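Side-chain contacts in spore germination protein GerM (PDB 6GZB), which is of unknown function but affects both sporulation and germination in Bacillus subtilis, and is built around two tandem GerMN domains: residues Phe124-Glu127 with Phe128-Tyr131; Val140-Val143 with Thr144-Thr148; Glu226-Asp229 with Ile230-Ala233; Ile234-Leu237 with Ala238-Pro241; Leu318-Glu321 with Lys322-Leu326. All coordinates share one frame; numbering follows the deposited sequence.

The five contacts are spread over the two tandem GerMN domains. Contacts 1 and 2 fall in the first, in the connection after strand 119-124 and on helix 136-147; their centres are about 16 Å apart, and they meet where the Phe124 ring packs on Val143. Contacts 3 and 4 follow one another along helix 229-239 of the second, with centres about 12 Å apart, and take in its beginning and its end. Contact 5 is a surface turn about 22 Å from contact 4 (centre to centre), and about 48 Å from contact 1. Between contacts 2 and 3, on opposite sides of the chain's centre, the nearest atoms remain about 13 Å apart.

Contact 1: residues Phe124-Glu127 with Phe128-Tyr131; sequences FSNE and FKNY
One face of the Phe124 ring is taken by Phe128, whose CD1 sits above the plane, displaced toward the rim, while Phe124 CD2 lies over a face of the Phe128 ring. The two make an offset stack, with centroids 4.4 Å apart and planes inclined by 26°, and the closest pair is Phe124 CG with Phe128 CD1 at 3.5 Å. Phe128 reaches this place with CG anti to its backbone N (chi1 -178°), which carries the ring back over Phe124. A third ring, that of Tyr131, has Phe128 O at its edge and in its plane.

What brings the two phenylalanines together is a short 3-10 turn over 126-129. Three i to i+3 backbone bonds wind it: Phe128 N to Ser125 O (3.1 Å), Lys129 N to Asn126 O (3.1 Å) and Asn130 N to Glu127 O (2.8 Å). An inverse gamma turn centred on Asn130 follows. Glu127 is bent at chi2 (85°), and with this bend goes a bond in which its OE1 accepts from Ser125 OG at 2.7 Å; Ser125 OG is also met by Thr109 N, which leaves the hydroxyl held by two hydrogen bonds. Lys129 runs its CB and CG past Asn126 O.

The turn opens the connection between strand 119-124 and helix 136-147 of a beta-alpha-beta unit. Phe124 packs on Val143 and Phe128 on Ile139 of that helix, Phe128 also touches Ile160 of strand 155-160, and Tyr131 OH bonds to Glu136 and to Val170 N.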
loop_
_atom_site.group_PDB
_atom_site.type_symbol
_atom_site.label_atom_id
_atom_site.label_comp_id
_atom_site.label_asym_id
_atom_site.label_seq_id
_atom_site.Cartn_x
_atom_site.Cartn_y
_atom_site.Cartn_z
ATOM N N PHE A 124 -16.495 4.673 -15.639
ATOM C CA PHE A 124 -17.317 3.596 -15.088
ATOM C C PHE A 124 -18.758 3.714 -15.578
ATOM O O PHE A 124 -19.243 4.806 -15.877
ATOM C CB PHE A 124 -17.300 3.649 -13.552
ATOM C CG PHE A 124 -15.959 3.343 -12.947
ATOM C CD1 PHE A 124 -15.577 2.035 -12.703
ATOM C CD2 PHE A 124 -15.102 4.365 -12.564
ATOM C CE1 PHE A 124 -14.352 1.749 -12.129
ATOM C CE2 PHE A 124 -13.868 4.084 -11.989
ATOM C CZ PHE A 124 -13.498 2.774 -11.765
ATOM N N SER A 125 -19.463 2.593 -15.583
ATOM C CA SER A 125 -20.898 2.600 -15.788
ATOM C C SER A 125 -21.615 3.130 -14.544
ATOM O O SER A 125 -20.993 3.347 -13.503
ATOM C CB SER A 125 -21.384 1.193 -16.124
ATOM O OG SER A 125 -21.366 0.351 -14.986
ATOM N N ASN A 126 -22.930 3.303 -14.650
ATOM C CA ASN A 126 -23.696 3.987 -13.616
ATOM C C ASN A 126 -23.831 3.177 -12.335
ATOM O O ASN A 126 -24.101 3.742 -11.267
ATOM C CB ASN A 126 -25.084 4.368 -14.131
ATOM C CG ASN A 126 -25.765 5.396 -13.246
ATOM O OD1 ASN A 126 -26.738 5.092 -12.552
ATOM N ND2 ASN A 126 -25.214 6.601 -13.212
ATOM N N GLU A 127 -23.659 1.861 -12.433
ATOM C CA GLU A 127 -23.685 0.993 -11.242
ATOM C C GLU A 127 -22.606 1.370 -10.226
ATOM O O GLU A 127 -22.703 1.018 -9.042
ATOM C CB GLU A 127 -23.502 -0.469 -11.644
ATOM C CG GLU A 127 -24.726 -1.083 -12.296
ATOM C CD GLU A 127 -24.805 -0.810 -13.782
ATOM O OE1 GLU A 127 -23.897 -0.136 -14.324
ATOM O OE2 GLU A 127 -25.768 -1.296 -14.412
ATOM N N PHE A 128 -21.569 2.066 -10.698
ATOM C CA PHE A 128 -20.505 2.575 -9.832
ATOM C C PHE A 128 -21.063 3.328 -8.623
ATOM O O PHE A 128 -20.417 3.398 -7.575
ATOM C CB PHE A 128 -19.577 3.490 -10.639
ATOM C CG PHE A 128 -18.411 4.030 -9.854
ATOM C CD1 PHE A 128 -17.242 3.299 -9.737
ATOM C CD2 PHE A 128 -18.463 5.299 -9.283
ATOM C CE1 PHE A 128 -16.152 3.808 -9.049
ATOM C CE2 PHE A 128 -17.371 5.822 -8.607
ATOM C CZ PHE A 128 -16.221 5.071 -8.476
ATOM N N LYS A 129 -22.272 3.869 -8.765
ATOM C CA LYS A 129 -22.873 4.679 -7.714
ATOM C C LYS A 129 -23.454 3.844 -6.586
ATOM O O LYS A 129 -23.762 4.382 -5.523
ATOM C CB LYS A 129 -23.966 5.574 -8.288
ATOM C CG LYS A 129 -23.463 6.594 -9.288
ATOM C CD LYS A 129 -24.564 7.569 -9.680
ATOM C CE LYS A 129 -24.069 8.556 -10.723
ATOM N NZ LYS A 129 -25.168 9.113 -11.558
ATOM N N ASN A 130 -23.583 2.535 -6.800
ATOM C CA ASN A 130 -24.364 1.688 -5.896
ATOM C C ASN A 130 -23.543 1.129 -4.740
ATOM O O ASN A 130 -23.597 -0.063 -4.465
ATOM C CB ASN A 130 -24.984 0.521 -6.658
ATOM C CG ASN A 130 -25.973 0.967 -7.711
ATOM O OD1 ASN A 130 -26.571 2.037 -7.609
ATOM N ND2 ASN A 130 -26.127 0.155 -8.750
ATOM N N TYR A 131 -22.822 1.995 -4.041
ATOM C CA TYR A 131 -22.035 1.587 -2.886
ATOM C C TYR A 131 -22.582 2.243 -1.621
ATOM O O TYR A 131 -23.310 3.225 -1.695
ATOM C CB TYR A 131 -20.567 1.965 -3.096
ATOM C CG TYR A 131 -20.325 3.450 -3.280
ATOM C CD1 TYR A 131 -20.180 4.286 -2.190
ATOM C CD2 TYR A 131 -20.221 4.003 -4.545
ATOM C CE1 TYR A 131 -19.927 5.634 -2.351
ATOM C CE2 TYR A 131 -19.971 5.350 -4.717
ATOM C CZ TYR A 131 -19.865 6.169 -3.614
ATOM O OH TYR A 131 -19.632 7.523 -3.759
#

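Contact 2: residues Val140-Val143 with Thr144-Thr148; sequences VQSV and TWTLT
Thr144 and Thr146 set OG1 anti to the carbonyl carbon (chi1 -61° and -60°), a rotation that swings each hydroxyl back over the preceding turn of helix 136-147. Thr144 OG1 donates to Val140 O at 2.7 Å, and Thr146 OG1 does the same to Ser142 O at 2.7 Å. Each of these carbonyls also takes the regular helical N-H, Thr144 N at 3.0 Å from Val140 O and Thr146 N at 2.9 Å from Ser142 O; in both cases hydroxyl and amide come in from opposite faces of the carbonyl plane. Thr148, with a different chi1 (50°), likewise puts both its N and its OG1 on Thr144 O.

On another side of the helix Val143 and Leu147 lie alongside each other, pointing the same way, with CG1 and CD1 3.9 Å apart. Val143 presses on Leu158 of strand 155-160, Leu147 on Val156 of the same strand and on Ala122 of strand 119-124, the two parallel strands that this helix crosses between. Trp145 brings the edge of its indole, at CD1, to within 3.1 Å of Gln141 O, and its ring meets Tyr57.

The buried hydroxyls of Thr144 and Thr146 thus have acceptors within the helix itself, and Thr146 OG1 also accepts from Tyr57 N.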
loop_
_atom_site.group_PDB
_atom_site.type_symbol
_atom_site.label_atom_id
_atom_site.label_comp_id
_atom_site.label_asym_id
_atom_site.label_seq_id
_atom_site.Cartn_x
_atom_site.Cartn_y
_atom_site.Cartn_z
ATOM N N VAL A 140 -12.221 4.937 -3.752
ATOM C CA VAL A 140 -11.280 5.839 -4.427
ATOM C C VAL A 140 -9.843 5.338 -4.280
ATOM O O VAL A 140 -9.078 5.317 -5.239
ATOM C CB VAL A 140 -11.352 7.275 -3.864
ATOM C CG1 VAL A 140 -10.352 8.175 -4.582
ATOM C CG2 VAL A 140 -12.757 7.839 -4.014
ATOM N N GLN A 141 -9.482 4.931 -3.071
ATOM C CA GLN A 141 -8.128 4.463 -2.798
ATOM C C GLN A 141 -7.836 3.146 -3.504
ATOM O O GLN A 141 -6.743 2.967 -4.052
ATOM C CB GLN A 141 -7.911 4.316 -1.295
ATOM C CG GLN A 141 -7.854 5.646 -0.564
ATOM C CD GLN A 141 -8.039 5.519 0.930
ATOM O OE1 GLN A 141 -8.167 4.412 1.464
ATOM N NE2 GLN A 141 -8.046 6.659 1.621
ATOM N N SER A 142 -8.817 2.241 -3.505
ATOM C CA SER A 142 -8.678 0.954 -4.184
ATOM C C SER A 142 -8.395 1.121 -5.676
ATOM O O SER A 142 -7.450 0.552 -6.221
ATOM C CB SER A 142 -9.945 0.119 -3.998
ATOM O OG SER A 142 -9.895 -1.067 -4.775
ATOM N N VAL A 143 -9.228 1.905 -6.339
ATOM C CA VAL A 143 -9.064 2.163 -7.755
ATOM C C VAL A 143 -7.717 2.831 -8.026
ATOM O O VAL A 143 -6.981 2.428 -8.922
ATOM C CB VAL A 143 -10.209 3.052 -8.285
ATOM C CG1 VAL A 143 -9.903 3.538 -9.686
ATOM C CG2 VAL A 143 -11.520 2.289 -8.261
ATOM N N THR A 144 -7.370 3.805 -7.198
ATOM C CA THR A 144 -6.139 4.553 -7.384
ATOM C C THR A 144 -4.921 3.651 -7.246
ATOM O O THR A 144 -4.005 3.700 -8.063
ATOM C CB THR A 144 -6.032 5.727 -6.393
ATOM O OG1 THR A 144 -7.129 6.627 -6.599
ATOM C CG2 THR A 144 -4.729 6.484 -6.608
ATOM N N TRP A 145 -4.903 2.834 -6.200
ATOM C CA TRP A 145 -3.730 2.023 -5.921
ATOM C C TRP A 145 -3.652 0.840 -6.875
ATOM O O TRP A 145 -2.555 0.431 -7.278
ATOM C CB TRP A 145 -3.710 1.554 -4.467
ATOM C CG TRP A 145 -3.230 2.605 -3.522
ATOM C CD1 TRP A 145 -3.832 3.796 -3.258
ATOM C CD2 TRP A 145 -2.038 2.576 -2.739
ATOM N NE1 TRP A 145 -3.075 4.526 -2.390
ATOM C CE2 TRP A 145 -1.973 3.799 -2.036
ATOM C CE3 TRP A 145 -1.019 1.639 -2.555
ATOM C CZ2 TRP A 145 -0.918 4.121 -1.180
ATOM C CZ3 TRP A 145 0.035 1.959 -1.696
ATOM C CH2 TRP A 145 0.080 3.190 -1.031
ATOM N N THR A 146 -4.806 0.340 -7.301
ATOM C CA THR A 146 -4.825 -0.739 -8.284
ATOM C C THR A 146 -4.288 -0.281 -9.654
ATOM O O THR A 146 -3.455 -0.960 -10.266
ATOM C CB THR A 146 -6.224 -1.357 -8.432
ATOM O OG1 THR A 146 -6.648 -1.891 -7.173
ATOM C CG2 THR A 146 -6.204 -2.478 -9.460
ATOM N N LEU A 147 -4.709 0.900 -10.097
ATOM C CA LEU A 147 -4.263 1.431 -11.383
ATOM C C LEU A 147 -2.784 1.796 -11.362
ATOM O O LEU A 147 -2.067 1.552 -12.328
ATOM C CB LEU A 147 -5.093 2.654 -11.788
ATOM C CG LEU A 147 -6.490 2.333 -12.313
ATOM C CD1 LEU A 147 -7.270 3.610 -12.606
ATOM C CD2 LEU A 147 -6.387 1.467 -13.553
ATOM N N THR A 148 -2.319 2.360 -10.255
ATOM C CA THR A 148 -0.961 2.890 -10.195
ATOM C C THR A 148 0.091 1.834 -9.930
ATOM O O THR A 148 1.279 2.150 -9.834
ATOM C CB THR A 148 -0.824 4.018 -9.145
ATOM O OG1 THR A 148 -1.367 3.599 -7.891
ATOM C CG2 THR A 148 -1.564 5.266 -9.624
#

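Contact 3: residues Glu226-Asp229 with Ile230-Ala233; sequences EKDD and ITAA
Asp228 caps the N-terminus of helix 229-239, its OD1 facing two backbone amides of the first turn. Thr231 N reaches OD1 at 3.3 Å in a weak bond that is long but nearly straight (169°); Ile230 N lies closer, 3.1 Å from the same Asp228 OD1, yet is weak because it bends to 128°. The carboxylate comes forward to them because Asp228 CG is anti to its own backbone N (chi1 173°). Behind the cap the ordinary helical ladder begins with Ala232 N on Asp228 O and Ala233 N on Asp229 O, 3.0 Å each.

One step out, Glu226 steadies the capping residue. Its chain folds at chi2, and OE2 accepts Asp228 N at 3.1 Å, while OE1 rests beside Thr231 CG2 (3.8 Å) where the two side chains cross at about a right angle. Farther away, Pro261 touches Asp228, Ile230 and Thr231, Ile230 runs on to Val268 and Leu270 of strand 267-272, and Gln302 NE2 adds a second donor to Asp229 O.

Amides of the first turn have no earlier carbonyls within the helix to bond to, and OD1 serves two of them. The partial positive charge of the helix start probably favours the negative form of Asp228.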
loop_
_atom_site.group_PDB
_atom_site.type_symbol
_atom_site.label_atom_id
_atom_site.label_comp_id
_atom_site.label_asym_id
_atom_site.label_seq_id
_atom_site.Cartn_x
_atom_site.Cartn_y
_atom_site.Cartn_z
ATOM N N GLU A 226 10.021 17.227 11.484
ATOM C CA GLU A 226 10.811 16.127 10.908
ATOM C C GLU A 226 10.969 16.284 9.399
ATOM O O GLU A 226 10.008 16.141 8.634
ATOM C CB GLU A 226 10.181 14.760 11.210
ATOM C CG GLU A 226 10.908 13.966 12.280
ATOM C CD GLU A 226 12.233 13.362 11.819
ATOM O OE1 GLU A 226 12.726 12.479 12.545
ATOM O OE2 GLU A 226 12.786 13.747 10.755
ATOM N N LYS A 227 12.205 16.520 8.976
ATOM C CA LYS A 227 12.526 16.688 7.567
ATOM C C LYS A 227 13.080 15.400 6.946
ATOM O O LYS A 227 13.238 15.306 5.733
ATOM C CB LYS A 227 13.544 17.820 7.401
ATOM C CG LYS A 227 12.932 19.199 7.188
ATOM C CD LYS A 227 11.912 19.547 8.257
ATOM C CE LYS A 227 11.594 21.033 8.254
ATOM N NZ LYS A 227 10.216 21.335 7.794
ATOM N N ASP A 228 13.330 14.397 7.775
ATOM C CA ASP A 228 13.839 13.111 7.299
ATOM C C ASP A 228 12.738 12.051 7.416
ATOM O O ASP A 228 12.461 11.548 8.507
ATOM C CB ASP A 228 15.063 12.716 8.136
ATOM C CG ASP A 228 15.566 11.319 7.835
ATOM O OD1 ASP A 228 15.169 10.732 6.809
ATOM O OD2 ASP A 228 16.390 10.816 8.624
ATOM N N ASP A 229 12.088 11.746 6.297
ATOM C CA ASP A 229 10.936 10.837 6.314
ATOM C C ASP A 229 11.344 9.364 6.398
ATOM O O ASP A 229 10.519 8.491 6.699
ATOM C CB ASP A 229 10.046 11.069 5.095
ATOM C CG ASP A 229 9.187 12.325 5.230
ATOM O OD1 ASP A 229 8.884 12.724 6.377
ATOM O OD2 ASP A 229 8.864 12.943 4.192
ATOM N N ILE A 230 12.613 9.087 6.124
ATOM C CA ILE A 230 13.151 7.748 6.313
ATOM C C ILE A 230 13.207 7.424 7.806
ATOM O O ILE A 230 12.645 6.433 8.269
ATOM C CB ILE A 230 14.545 7.614 5.681
ATOM C CG1 ILE A 230 14.436 7.620 4.153
ATOM C CG2 ILE A 230 15.212 6.333 6.150
ATOM C CD1 ILE A 230 15.753 7.847 3.456
ATOM N N THR A 231 13.770 8.343 8.574
ATOM C CA THR A 231 13.801 8.214 10.023
ATOM C C THR A 231 12.401 8.244 10.635
ATOM O O THR A 231 12.098 7.484 11.556
ATOM C CB THR A 231 14.668 9.327 10.645
ATOM O OG1 THR A 231 16.016 9.185 10.187
ATOM C CG2 THR A 231 14.648 9.250 12.161
ATOM N N ALA A 232 11.555 9.143 10.147
ATOM C CA ALA A 232 10.173 9.218 10.617
ATOM C C ALA A 232 9.462 7.875 10.434
ATOM O O ALA A 232 8.776 7.397 11.341
ATOM C CB ALA A 232 9.423 10.314 9.872
ATOM N N ALA A 233 9.594 7.297 9.242
ATOM C CA ALA A 233 9.001 5.991 8.932
ATOM C C ALA A 233 9.463 4.910 9.903
ATOM O O ALA A 233 8.653 4.165 10.458
ATOM C CB ALA A 233 9.335 5.590 7.505
#

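Contact 4: residues Ile234-Leu237 with Ala238-Pro241; sequences INEL and AKGP
The charged pair comes first: Glu236 and Lys239, three residues apart, form a salt bridge in which Lys239 NZ donates to Glu236 OE2 at 2.9 Å. The ammonium approaches on the syn side of the carboxylate, 33° out of its plane, and Lys239 CE follows at 3.5 Å from the same oxygen. Bends in both chains make this possible, at chi2 in Glu236 (-57°) and at chi3 in Lys239. The other oxygen, OE1, is salt-bridged to Lys220, so the buried carboxylate is shared by two lysines, one at each oxygen. With alanine at this position, Lys239 and Lys220 would probably be left without the negative charge they share.

The backbone bonds are those of the last turn of helix 229-239: Ala238 N to Ile234 O (3.0 Å), Lys239 N to Asn235 O (3.0 Å) and Gly240 N to Glu236 O (3.1 Å). Gly240, with positive phi (89°), is where the chain leaves the helix, and its backbone angles call for glycine; a CB there would be jammed against the preceding carbonyl O and Pro241 CD.

Among the apolar groups, Ala238 packs on Val255. Ile234 faces Leu270 and Phe272 of strand 267-272, and Leu237 packs against Val203, Phe251 and Thr298.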
loop_
_atom_site.group_PDB
_atom_site.type_symbol
_atom_site.label_atom_id
_atom_site.label_comp_id
_atom_site.label_asym_id
_atom_site.label_seq_id
_atom_site.Cartn_x
_atom_site.Cartn_y
_atom_site.Cartn_z
ATOM N N ILE A 234 10.765 4.852 10.140
ATOM C CA ILE A 234 11.322 3.884 11.078
ATOM C C ILE A 234 10.786 4.095 12.490
ATOM O O ILE A 234 10.401 3.133 13.159
ATOM C CB ILE A 234 12.863 3.941 11.097
ATOM C CG1 ILE A 234 13.428 3.536 9.734
ATOM C CG2 ILE A 234 13.412 3.029 12.176
ATOM C CD1 ILE A 234 12.874 2.228 9.214
ATOM N N ASN A 235 10.731 5.347 12.938
ATOM C CA ASN A 235 10.187 5.643 14.269
ATOM C C ASN A 235 8.724 5.219 14.379
ATOM O O ASN A 235 8.305 4.683 15.409
ATOM C CB ASN A 235 10.325 7.137 14.613
ATOM C CG ASN A 235 11.768 7.566 14.819
ATOM O OD1 ASN A 235 12.649 6.734 15.013
ATOM N ND2 ASN A 235 12.027 8.857 14.681
ATOM N N GLU A 236 7.947 5.429 13.315
ATOM C CA GLU A 236 6.536 5.018 13.333
ATOM C C GLU A 236 6.393 3.495 13.353
ATOM O O GLU A 236 5.455 2.950 13.952
ATOM C CB GLU A 236 5.778 5.585 12.121
ATOM C CG GLU A 236 5.575 7.093 12.143
ATOM C CD GLU A 236 4.841 7.570 13.388
ATOM O OE1 GLU A 236 3.961 6.843 13.873
ATOM O OE2 GLU A 236 5.190 8.641 13.917
ATOM N N LEU A 237 7.288 2.808 12.656
ATOM C CA LEU A 237 7.268 1.340 12.655
ATOM C C LEU A 237 7.556 0.793 14.044
ATOM O O LEU A 237 6.892 -0.137 14.501
ATOM C CB LEU A 237 8.274 0.790 11.654
ATOM C CG LEU A 237 7.824 0.862 10.188
ATOM C CD1 LEU A 237 8.958 0.495 9.247
ATOM C CD2 LEU A 237 6.641 -0.055 9.951
ATOM N N ALA A 238 8.501 1.426 14.739
ATOM C CA ALA A 238 8.855 1.041 16.103
ATOM C C ALA A 238 7.734 1.342 17.090
ATOM O O ALA A 238 7.525 0.584 18.034
ATOM C CB ALA A 238 10.127 1.754 16.531
ATOM N N LYS A 239 7.029 2.456 16.892
ATOM C CA LYS A 239 5.905 2.805 17.770
ATOM C C LYS A 239 4.757 1.827 17.619
ATOM O O LYS A 239 4.012 1.595 18.560
ATOM C CB LYS A 239 5.378 4.206 17.467
ATOM C CG LYS A 239 6.279 5.341 17.904
ATOM C CD LYS A 239 5.528 6.657 17.827
ATOM C CE LYS A 239 6.338 7.721 17.115
ATOM N NZ LYS A 239 5.505 8.920 16.824
ATOM N N GLY A 240 4.546 1.348 16.398
ATOM C CA GLY A 240 3.490 0.387 16.129
ATOM C C GLY A 240 2.178 1.055 15.794
ATOM O O GLY A 240 2.067 2.279 15.827
ATOM N N PRO A 241 1.167 0.251 15.447
ATOM C CA PRO A 241 -0.106 0.803 15.016
ATOM C C PRO A 241 -0.964 1.269 16.195
ATOM O O PRO A 241 -0.609 1.046 17.346
ATOM C CB PRO A 241 -0.765 -0.369 14.297
ATOM C CG PRO A 241 -0.192 -1.577 14.943
ATOM C CD PRO A 241 1.216 -1.212 15.313
#

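Contact 5: residues Leu318-Glu321 with Lys322-Leu326; sequences LVNE and KGEKL
Leu318 to Leu326 fold back on themselves as a tight hairpin, a type I beta turn from Asn320 to Gly323 followed by a G1 bulge at Gly323, whose phi is positive (81°).

Backbone bonds close it. Leu326 N donates to Leu318 O at 2.8 Å and almost straight, Asn320 N to Glu324 O at 3.0 Å, and Gly323 N to Asn320 O across the turn; Val319 and Lys325 face each other as a single bridge. Glu324 O is also approached by Val319 CA at 3.1 Å, a CA-H...O contact.

Side-chain bonds centre on Asn320. Its CG stands in the crowded position between backbone N and carbonyl carbon (chi1 65°), which folds the amide over the turn. OD1 accepts Glu324 N at 2.9 Å, from above the carbonyl plane. Separately, a weak bond from Lys322 N to the same OD1 closes an Asx turn. ND2 reaches Glu324 OE2 at 3.0 Å: the oxygen lies near the amide plane, yet the amide comes at it from above the carboxylate, the two planes being 36° apart. Replacing Asn320 by alanine is likely to leave Glu324 N and, more weakly, Lys322 N without their acceptor and the Glu324 carboxylate without its donor, and the turn less firmly held.

Apolar contacts lie at the open end, where Leu326 CD1 meets Leu318 CB at 4.3 Å. Leu318 packs on Val310 and Val312 of strand 307-312, Leu326 on Leu292 of helix 289-299. A water there bridges the two arms, accepting from Leu318 N at 3.0 Å and donating to Leu326 O at 2.6 Å.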
loop_
_atom_site.group_PDB
_atom_site.type_symbol
_atom_site.label_atom_id
_atom_site.label_comp_id
_atom_site.label_asym_id
_atom_site.label_seq_id
_atom_site.Cartn_x
_atom_site.Cartn_y
_atom_site.Cartn_z
ATOM N N LEU A 318 23.438 -8.530 10.016
ATOM C CA LEU A 318 22.092 -9.080 10.203
ATOM C C LEU A 318 21.888 -10.275 9.283
ATOM O O LEU A 318 22.369 -10.283 8.147
ATOM C CB LEU A 318 21.012 -8.023 9.966
ATOM C CG LEU A 318 21.031 -6.866 10.968
ATOM C CD1 LEU A 318 20.305 -5.663 10.400
ATOM C CD2 LEU A 318 20.443 -7.283 12.299
ATOM N N VAL A 319 21.214 -11.300 9.795
ATOM C CA VAL A 319 20.789 -12.411 8.963
ATOM C C VAL A 319 19.273 -12.505 8.970
ATOM O O VAL A 319 18.622 -12.052 9.895
ATOM C CB VAL A 319 21.402 -13.750 9.428
ATOM C CG1 VAL A 319 22.912 -13.617 9.579
ATOM C CG2 VAL A 319 20.790 -14.193 10.743
ATOM N N ASN A 320 18.713 -13.083 7.918
ATOM C CA ASN A 320 17.272 -13.278 7.853
ATOM C C ASN A 320 16.904 -14.596 8.530
ATOM O O ASN A 320 17.722 -15.190 9.232
ATOM C CB ASN A 320 16.794 -13.255 6.399
ATOM C CG ASN A 320 17.341 -14.414 5.583
ATOM O OD1 ASN A 320 17.901 -15.369 6.124
ATOM N ND2 ASN A 320 17.208 -14.318 4.272
ATOM N N GLU A 321 15.666 -15.043 8.342
ATOM C CA GLU A 321 15.160 -16.195 9.086
ATOM C C GLU A 321 15.751 -17.501 8.561
ATOM O O GLU A 321 15.774 -18.498 9.269
ATOM C CB GLU A 321 13.629 -16.236 9.034
ATOM C CG GLU A 321 12.971 -14.950 9.526
ATOM C CD GLU A 321 11.523 -15.141 9.924
ATOM O OE1 GLU A 321 10.839 -15.976 9.297
ATOM O OE2 GLU A 321 11.062 -14.439 10.847
ATOM N N LYS A 322 16.265 -17.474 7.335
ATOM C CA LYS A 322 16.943 -18.626 6.751
ATOM C C LYS A 322 18.435 -18.649 7.099
ATOM O O LYS A 322 19.170 -19.496 6.604
ATOM C CB LYS A 322 16.790 -18.606 5.230
ATOM C CG LYS A 322 15.380 -18.878 4.725
ATOM C CD LYS A 322 15.020 -17.971 3.551
ATOM C CE LYS A 322 14.128 -18.671 2.536
ATOM N NZ LYS A 322 14.919 -19.267 1.422
ATOM N N GLY A 323 18.881 -17.692 7.913
ATOM C CA GLY A 323 20.280 -17.622 8.335
ATOM C C GLY A 323 21.197 -16.984 7.302
ATOM O O GLY A 323 22.410 -17.048 7.421
ATOM N N GLU A 324 20.611 -16.377 6.278
ATOM C CA GLU A 324 21.369 -15.759 5.203
ATOM C C GLU A 324 21.799 -14.343 5.584
ATOM O O GLU A 324 20.988 -13.552 6.052
ATOM C CB GLU A 324 20.523 -15.728 3.929
ATOM C CG GLU A 324 19.927 -17.085 3.581
ATOM C CD GLU A 324 18.994 -17.038 2.389
ATOM O OE1 GLU A 324 18.765 -18.103 1.774
ATOM O OE2 GLU A 324 18.495 -15.938 2.064
ATOM N N LYS A 325 23.063 -14.013 5.321
ATOM C CA LYS A 325 23.600 -12.698 5.657
ATOM C C LYS A 325 23.006 -11.642 4.737
ATOM O O LYS A 325 23.055 -11.769 3.522
ATOM C CB LYS A 325 25.129 -12.668 5.538
ATOM C CG LYS A 325 25.861 -13.509 6.560
ATOM C CD LYS A 325 27.339 -13.154 6.619
ATOM C CE LYS A 325 28.115 -14.206 7.400
ATOM N NZ LYS A 325 29.546 -13.840 7.578
ATOM N N LEU A 326 22.510 -10.568 5.332
ATOM C CA LEU A 326 21.917 -9.475 4.586
ATOM C C LEU A 326 22.952 -8.380 4.370
ATOM O O LEU A 326 22.942 -7.360 5.062
ATOM C CB LEU A 326 20.732 -8.909 5.360
ATOM C CG LEU A 326 19.601 -9.899 5.598
ATOM C CD1 LEU A 326 18.621 -9.343 6.617
ATOM C CD2 LEU A 326 18.906 -10.188 4.281
HETATM O O HOH W 1 23.130 -6.814 7.599
#